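Local coordinates for possible transcriptional regulator, ArsR family protein (Rhodococcus sp., PDB 2OQG) that probably binds DNA as a transcription factor of the ArsR family, through a winged helix-turn-helix fold, at residues V5-Y8 with A9-S13; V46-Q49 with A50-H54; R99-A102 with I103-A107. All coordinates share one frame; numbering follows the deposited sequence. Where two conformers were deposited one is given.

Interaction 1: residues V5-Y8 with A9-S13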
loop_
_atom_site.group_PDB
_atom_site.type_symbol
_atom_site.label_atom_id
_atom_site.label_comp_id
_atom_site.label_asym_id
_atom_site.label_seq_id
_atom_site.Cartn_x
_atom_site.Cartn_y
_atom_site.Cartn_z
ATOM N N VAL A 5 -28.567 9.823 -21.993
ATOM C CA VAL A 5 -27.711 10.893 -21.538
ATOM C C VAL A 5 -27.105 10.630 -20.157
ATOM O O VAL A 5 -26.062 11.179 -19.847
ATOM C CB VAL A 5 -28.455 12.250 -21.521
ATOM C CG1 VAL A 5 -28.861 12.642 -22.937
ATOM C CG2 VAL A 5 -29.681 12.163 -20.613
ATOM N N GLY A 6 -27.795 9.845 -19.332
ATOM C CA GLY A 6 -27.304 9.407 -18.023
ATOM C C GLY A 6 -26.008 8.613 -18.129
ATOM O O GLY A 6 -25.042 8.844 -17.352
ATOM N N THR A 7 -25.991 7.672 -19.073
ATOM C CA THR A 7 -24.760 6.904 -19.345
ATOM C C THR A 7 -23.620 7.820 -19.727
ATOM O O THR A 7 -22.505 7.661 -19.226
ATOM C CB THR A 7 -24.992 5.851 -20.412
ATOM O OG1 THR A 7 -26.041 4.980 -19.953
ATOM C CG2 THR A 7 -23.716 5.017 -20.674
ATOM N N TYR A 8 -23.890 8.763 -20.633
ATOM C CA TYR A 8 -22.801 9.640 -21.103
ATOM C C TYR A 8 -22.319 10.462 -19.928
ATOM O O TYR A 8 -21.121 10.573 -19.693
ATOM C CB TYR A 8 -23.242 10.566 -22.261
ATOM C CG TYR A 8 -22.223 11.647 -22.525
ATOM C CD1 TYR A 8 -21.106 11.432 -23.344
ATOM C CD2 TYR A 8 -22.359 12.883 -21.931
ATOM C CE1 TYR A 8 -20.161 12.429 -23.534
ATOM C CE2 TYR A 8 -21.449 13.864 -22.092
ATOM C CZ TYR A 8 -20.347 13.664 -22.909
ATOM O OH TYR A 8 -19.422 14.695 -23.074
ATOM N N ALA A 9 -23.251 10.973 -19.122
ATOM C CA ALA A 9 -22.851 11.899 -18.040
ATOM C C ALA A 9 -22.024 11.155 -17.006
ATOM O O ALA A 9 -21.111 11.744 -16.376
ATOM C CB ALA A 9 -24.079 12.524 -17.388
ATOM N N GLU A 10 -22.331 9.866 -16.839
ATOM C CA GLU A 10 -21.657 9.035 -15.857
ATOM C C GLU A 10 -20.275 8.604 -16.317
ATOM O O GLU A 10 -19.360 8.468 -15.501
ATOM C CB GLU A 10 -22.495 7.810 -15.512
ATOM C CG GLU A 10 -23.375 8.068 -14.313
ATOM C CD GLU A 10 -22.541 8.478 -13.087
ATOM O OE1 GLU A 10 -22.732 9.585 -12.578
ATOM O OE2 GLU A 10 -21.658 7.710 -12.663
ATOM N N LEU A 11 -20.142 8.396 -17.620
ATOM C CA LEU A 11 -18.837 7.969 -18.207
ATOM C C LEU A 11 -17.992 9.060 -18.858
ATOM O O LEU A 11 -16.846 8.806 -19.233
ATOM C CB LEU A 11 -19.017 6.860 -19.236
ATOM C CG LEU A 11 -19.626 5.588 -18.615
ATOM C CD1 LEU A 11 -19.858 4.541 -19.666
ATOM C CD2 LEU A 11 -18.737 5.031 -17.500
ATOM N N ALA A 12 -18.529 10.269 -18.953
ATOM C CA ALA A 12 -17.876 11.348 -19.665
ATOM C C ALA A 12 -16.438 11.616 -19.185
ATOM O O ALA A 12 -15.525 11.773 -20.014
ATOM C CB ALA A 12 -18.685 12.620 -19.584
ATOM N N SER A 13 -16.236 11.592 -17.874
ATOM C CA SER A 13 -14.890 11.896 -17.331
ATOM C C SER A 13 -13.918 10.767 -17.671
ATOM O O SER A 13 -12.753 11.024 -17.972
ATOM C CB SER A 13 -14.879 12.191 -15.826
ATOM O OG SER A 13 -15.310 11.106 -15.031
#

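Interaction 2: residues V46-Q49 with A50-H54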
loop_
_atom_site.group_PDB
_atom_site.type_symbol
_atom_site.label_atom_id
_atom_site.label_comp_id
_atom_site.label_asym_id
_atom_site.label_seq_id
_atom_site.Cartn_x
_atom_site.Cartn_y
_atom_site.Cartn_z
ATOM N N VAL A 46 7.245 14.247 -20.132
ATOM C CA VAL A 46 6.106 14.979 -19.651
ATOM C C VAL A 46 6.616 15.637 -18.391
ATOM O O VAL A 46 7.237 14.969 -17.540
ATOM C CB VAL A 46 4.963 13.995 -19.218
ATOM C CG1 VAL A 46 3.715 14.754 -18.778
ATOM C CG2 VAL A 46 4.600 13.019 -20.349
ATOM N N SER A 47 6.315 16.912 -18.225
ATOM C CA SER A 47 6.765 17.603 -17.040
ATOM C C SER A 47 6.099 17.083 -15.795
ATOM O O SER A 47 4.990 16.541 -15.864
ATOM C CB SER A 47 6.437 19.082 -17.159
ATOM O OG SER A 47 5.078 19.323 -16.873
ATOM N N ARG A 48 6.768 17.266 -14.655
ATOM C CA ARG A 48 6.263 16.845 -13.345
ATOM C C ARG A 48 4.904 17.478 -13.046
ATOM O O ARG A 48 4.005 16.819 -12.501
ATOM C CB ARG A 48 7.298 17.178 -12.245
ATOM C CG ARG A 48 6.837 17.012 -10.794
ATOM C CD ARG A 48 6.835 15.541 -10.332
ATOM N NE ARG A 48 6.807 15.367 -8.877
ATOM C CZ ARG A 48 5.712 15.479 -8.117
ATOM N NH1 ARG A 48 4.538 15.785 -8.658
ATOM N NH2 ARG A 48 5.785 15.283 -6.807
ATOM N N GLN A 49 4.733 18.744 -13.422
ATOM C CA GLN A 49 3.448 19.431 -13.187
ATOM C C GLN A 49 2.340 18.896 -14.082
ATOM O O GLN A 49 1.160 18.774 -13.651
ATOM C CB GLN A 49 3.585 20.932 -13.410
ATOM C CG GLN A 49 4.586 21.557 -12.438
ATOM C CD GLN A 49 4.626 23.082 -12.528
ATOM O OE1 GLN A 49 4.525 23.767 -11.513
ATOM N NE2 GLN A 49 4.760 23.615 -13.744
ATOM N N ALA A 50 2.695 18.542 -15.311
ATOM C CA ALA A 50 1.700 17.929 -16.205
ATOM C C ALA A 50 1.353 16.517 -15.701
ATOM O O ALA A 50 0.186 16.087 -15.769
ATOM C CB ALA A 50 2.204 17.860 -17.648
ATOM N N ILE A 51 2.354 15.782 -15.233
ATOM C CA ILE A 51 2.095 14.423 -14.674
ATOM C C ILE A 51 1.120 14.534 -13.507
ATOM O O ILE A 51 0.133 13.788 -13.424
ATOM C CB ILE A 51 3.414 13.729 -14.242
ATOM C CG1 ILE A 51 4.163 13.301 -15.508
ATOM C CG2 ILE A 51 3.171 12.473 -13.321
ATOM C CD1 ILE A 51 5.599 12.785 -15.328
ATOM N N ALA A 52 1.377 15.508 -12.621
ATOM C CA ALA A 52 0.462 15.760 -11.466
ATOM C C ALA A 52 -0.968 15.983 -11.927
ATOM O O ALA A 52 -1.912 15.416 -11.330
ATOM C CB ALA A 52 0.948 16.944 -10.650
ATOM N N LYS A 53 -1.137 16.792 -12.980
ATOM C CA LYS A 53 -2.455 17.119 -13.501
ATOM C C LYS A 53 -3.126 15.872 -14.076
ATOM O O LYS A 53 -4.315 15.632 -13.821
ATOM C CB LYS A 53 -2.369 18.190 -14.605
ATOM C CG LYS A 53 -2.138 19.586 -14.044
ATOM C CD LYS A 53 -2.152 20.619 -15.156
ATOM C CE LYS A 53 -0.753 21.070 -15.458
ATOM N NZ LYS A 53 -0.273 21.896 -14.307
ATOM N N HIS A 54 -2.374 15.099 -14.867
ATOM C CA HIS A 54 -2.895 13.833 -15.428
ATOM C C HIS A 54 -3.291 12.901 -14.273
ATOM O O HIS A 54 -4.356 12.264 -14.362
ATOM C CB HIS A 54 -1.844 13.162 -16.275
ATOM C CG HIS A 54 -1.627 13.790 -17.619
ATOM N ND1 HIS A 54 -2.655 14.118 -18.478
ATOM C CD2 HIS A 54 -0.479 14.147 -18.256
ATOM C CE1 HIS A 54 -2.157 14.647 -19.584
ATOM N NE2 HIS A 54 -0.837 14.671 -19.474
HETATM O O HOH W 1 0.539 20.395 -11.584
#

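Interaction 3: residues R99-A102 with I103-A107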
loop_
_atom_site.group_PDB
_atom_site.type_symbol
_atom_site.label_atom_id
_atom_site.label_comp_id
_atom_site.label_asym_id
_atom_site.label_seq_id
_atom_site.Cartn_x
_atom_site.Cartn_y
_atom_site.Cartn_z
ATOM N N ARG A 99 -30.087 -4.439 -33.945
ATOM C CA ARG A 99 -30.792 -3.503 -34.786
ATOM C C ARG A 99 -30.474 -3.771 -36.274
ATOM O O ARG A 99 -31.360 -3.912 -37.107
ATOM C CB ARG A 99 -30.407 -2.088 -34.367
ATOM C CG ARG A 99 -31.264 -1.021 -34.973
ATOM C CD ARG A 99 -32.712 -1.132 -34.534
ATOM N NE ARG A 99 -33.556 -0.576 -35.576
ATOM C CZ ARG A 99 -34.836 -0.868 -35.738
ATOM N NH1 ARG A 99 -35.505 -0.325 -36.732
ATOM N NH2 ARG A 99 -35.424 -1.693 -34.899
ATOM N N LEU A 100 -29.187 -3.847 -36.580
ATOM C CA LEU A 100 -28.689 -4.158 -37.922
ATOM C C LEU A 100 -29.309 -5.494 -38.404
ATOM O O LEU A 100 -29.784 -5.588 -39.547
ATOM C CB LEU A 100 -27.190 -4.333 -37.878
ATOM C CG LEU A 100 -26.586 -4.806 -39.190
ATOM C CD1 LEU A 100 -26.881 -3.905 -40.366
ATOM C CD2 LEU A 100 -25.077 -5.058 -39.033
ATOM N N ALA A 101 -29.360 -6.505 -37.532
ATOM C CA ALA A 101 -29.947 -7.828 -37.909
ATOM C C ALA A 101 -31.417 -7.679 -38.324
ATOM O O ALA A 101 -31.836 -8.265 -39.311
ATOM C CB ALA A 101 -29.843 -8.853 -36.788
ATOM N N ALA A 102 -32.197 -6.863 -37.594
ATOM C CA ALA A 102 -33.593 -6.590 -37.972
ATOM C C ALA A 102 -33.702 -5.996 -39.373
ATOM O O ALA A 102 -34.571 -6.378 -40.164
ATOM C CB ALA A 102 -34.196 -5.620 -36.988
ATOM N N ILE A 103 -32.848 -5.030 -39.660
ATOM C CA ILE A 103 -32.841 -4.387 -40.968
ATOM C C ILE A 103 -32.433 -5.328 -42.107
ATOM O O ILE A 103 -33.037 -5.318 -43.181
ATOM C CB ILE A 103 -31.962 -3.119 -40.934
ATOM C CG1 ILE A 103 -32.571 -2.068 -39.981
ATOM C CG2 ILE A 103 -31.655 -2.627 -42.355
ATOM C CD1 ILE A 103 -33.749 -1.383 -40.575
ATOM N N LYS A 104 -31.398 -6.127 -41.871
ATOM C CA LYS A 104 -30.945 -7.113 -42.874
ATOM C C LYS A 104 -32.068 -8.093 -43.114
ATOM O O LYS A 104 -32.331 -8.495 -44.232
ATOM C CB LYS A 104 -29.700 -7.890 -42.422
ATOM C CG LYS A 104 -28.453 -7.043 -42.490
ATOM C CD LYS A 104 -27.253 -7.654 -41.666
ATOM C CE LYS A 104 -25.901 -7.416 -42.270
ATOM N NZ LYS A 104 -25.657 -8.298 -43.493
ATOM N N GLN A 105 -32.738 -8.478 -42.050
ATOM C CA GLN A 105 -33.766 -9.518 -42.158
ATOM C C GLN A 105 -34.961 -8.966 -42.946
ATOM O O GLN A 105 -35.508 -9.690 -43.811
ATOM C CB GLN A 105 -34.114 -10.028 -40.762
ATOM C CG GLN A 105 -32.978 -10.994 -40.302
ATOM C CD GLN A 105 -33.048 -11.491 -38.889
ATOM O OE1 GLN A 105 -32.016 -11.837 -38.274
ATOM N NE2 GLN A 105 -34.239 -11.573 -38.363
ATOM N N ILE A 106 -35.388 -7.714 -42.658
ATOM C CA ILE A 106 -36.538 -7.181 -43.394
ATOM C C ILE A 106 -36.215 -6.879 -44.862
ATOM O O ILE A 106 -37.103 -6.953 -45.746
ATOM C CB ILE A 106 -37.186 -5.940 -42.691
ATOM C CG1 ILE A 106 -38.668 -5.831 -43.050
ATOM C CG2 ILE A 106 -36.402 -4.700 -43.110
ATOM C CD1 ILE A 106 -38.897 -5.156 -44.299
ATOM N N ALA A 107 -34.944 -6.641 -45.180
ATOM C CA ALA A 107 -34.576 -6.480 -46.579
ATOM C C ALA A 107 -34.800 -7.798 -47.363
ATOM O O ALA A 107 -35.042 -7.775 -48.548
ATOM C CB ALA A 107 -33.145 -6.041 -46.695
#

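Interaction 1: residues V5-Y8 with A9-S13
Tyr8 and Ala12 meet one turn apart on helix 5-17, the methyl of the alanine resting over a face of the phenol ring. Ala12 CB sits 4.1 Å from the centroid of the Tyr8 ring, 20° off its normal, a CH-pi contact displaced toward the rim. The ring gets there because CG lies anti to the backbone N (chi1 168°), which swings it alongside the carbonyl and the turn that follows. Alanine suits the site, since a methyl is enough to meet the ring face. The same two residues are joined through the backbone by a weak, bent bond, Ala12 N to Tyr8 O at 2.7 Å. Straighter is Ala9 N to Val5 O, 2.9 Å long; Ala9, a small helix former, passes its own N and CA close to Tyr8 CD2 without adding bulk, the N coming obliquely to the ring.

Thr7 and Leu11 lie side by side on another flank, pointing the same way, with Thr7 CG2 4.0 Å from Leu11 CD1. Both touch helix 80-107, and the hydroxyl of Thr7 is hydrogen-bonded to Gly2 O. The phenol OH of Tyr8 is held by Ser19 O of the second subunit, whose Trp24 ring also meets the tyrosine ring at about 50°. This start of the helix thus presents a flank to its own long helix and an aromatic to its mate, an arrangement in keeping with the helical dimer interface of ArsR-type winged helix-turn-helix proteins.

Interaction 2: residues V46-Q49 with A50-H54
Val46 reaches forward to Ala50 and Ile51 where the turn of the helix-turn-helix gives way to helix 48-60, by its order in the motif probably the recognition helix. Ala50 is the first residue met. Its N-H is taken by the side chain of Ser47, the N-cap, with OG 3.0 Å from Ala50 N at an angle of 156°; serine suits the place because its short hydroxyl can turn back to an amide of the first turn. The Ala50 methyl also receives Val46 CG1 at 3.6 Å, small enough to let the valine close over the helix start.

Ile51 follows, buried, and crosses Val46 obliquely, its CG1 3.6 Å from Val46 CG1. The valine branch comes between alanine and isoleucine because CG1 stands anti to the backbone N (chi1 -177°). Beyond this contact Ile51 packs on Leu40 and Ala41 of helix 37-43, so a branched aliphatic residue joins the two helices of the motif. Ala52 gives its N-H to Arg48 O, continuing the helical bonding.

Lys53 bends at its last two torsions and folds back over the turn, while its N-H bonds Gln49 O at 3.1 Å. His54 meets Thr22 and Ile26 of helix 21-32, and its ND1 is hydrogen-bonded to Arg23 of that helix; Val46 CG1 comes loosely to its ring edge, 4.3 Å from His54 CD2. One water bridges the ammonium end of Lys53 to the carbonyl of Gln49: it donates to Gln49 O at 2.7 Å and accepts from Lys53 NZ at 3.2 Å.

Interaction 3: residues R99-A102 with I103-A107
Leu100 and Lys104 make a close side-chain contact near the far end of the long helix 80-107. The aliphatic part of the lysine runs across the leucine, with Lys104 CD 3.8 Å from Leu100 CG and Lys104 CE 4.1 Å from Leu100 CD2. Leucine reaches it because CG stands anti to the backbone N (chi1 174°), which turns the branch toward the next turn, and the lysine chain bends at its last two torsions, leading the ammonium end away from the leucine. Beneath them Lys104 N bonds Leu100 O at 2.9 Å, almost straight at 166°. Trimming Leu100 to an alanine would probably strip the lysine methylenes of their apolar neighbour and leave the lysine chain freer to turn. Equally tight is Gln105, whose CG lies 3.1 Å from Ala101 O. Ala101 and Ala102, small helix formers, leave their carbonyls accessible to the residues one turn on.

Farther out the contact is looser. The extended glutamine chain runs on past the carbonyl, with Gln105 OE1 4.0 Å from Ala101 CB. Ile103 is joined mainly through its backbone, Ile103 N to Arg99 O at 3.2 Å, and Ile106 N bonds Ala102 O at 2.9 Å.

None of the residues that touch is buried, though Arg99 and Leu100 pack on Arg32 and Arg76 of the second subunit. Backbone bonds and the Leu100-Lys104 carbon contact hold this turn, and the chemistry is consistent with a lysine that packs its methylenes on leucine while its ammonium end, leading away, stays in solvent.

In the fold
All three are surface contacts, yet interactions 1 and 2 each include one buried residue and interaction 3 has none. Interactions 1 and 3 lie within one helix each, 5-17 and 80-107; interaction 2 spans the turn and the start of helix 48-60. Interaction 1 also touches helix 80-107, but farther back along it. Interactions 1 and 3 both reach the second subunit, interaction 1 through a tyrosine ring and interaction 3 through an arginine and a leucine, whereas interaction 2 meets no other chain. The leucine-lysine carbon contact of interaction 3 differs from the CH-pi contact of interaction 1 and from the capping bond and bridging water of interaction 2, whose centre lies about 49 Å from that of interaction 3.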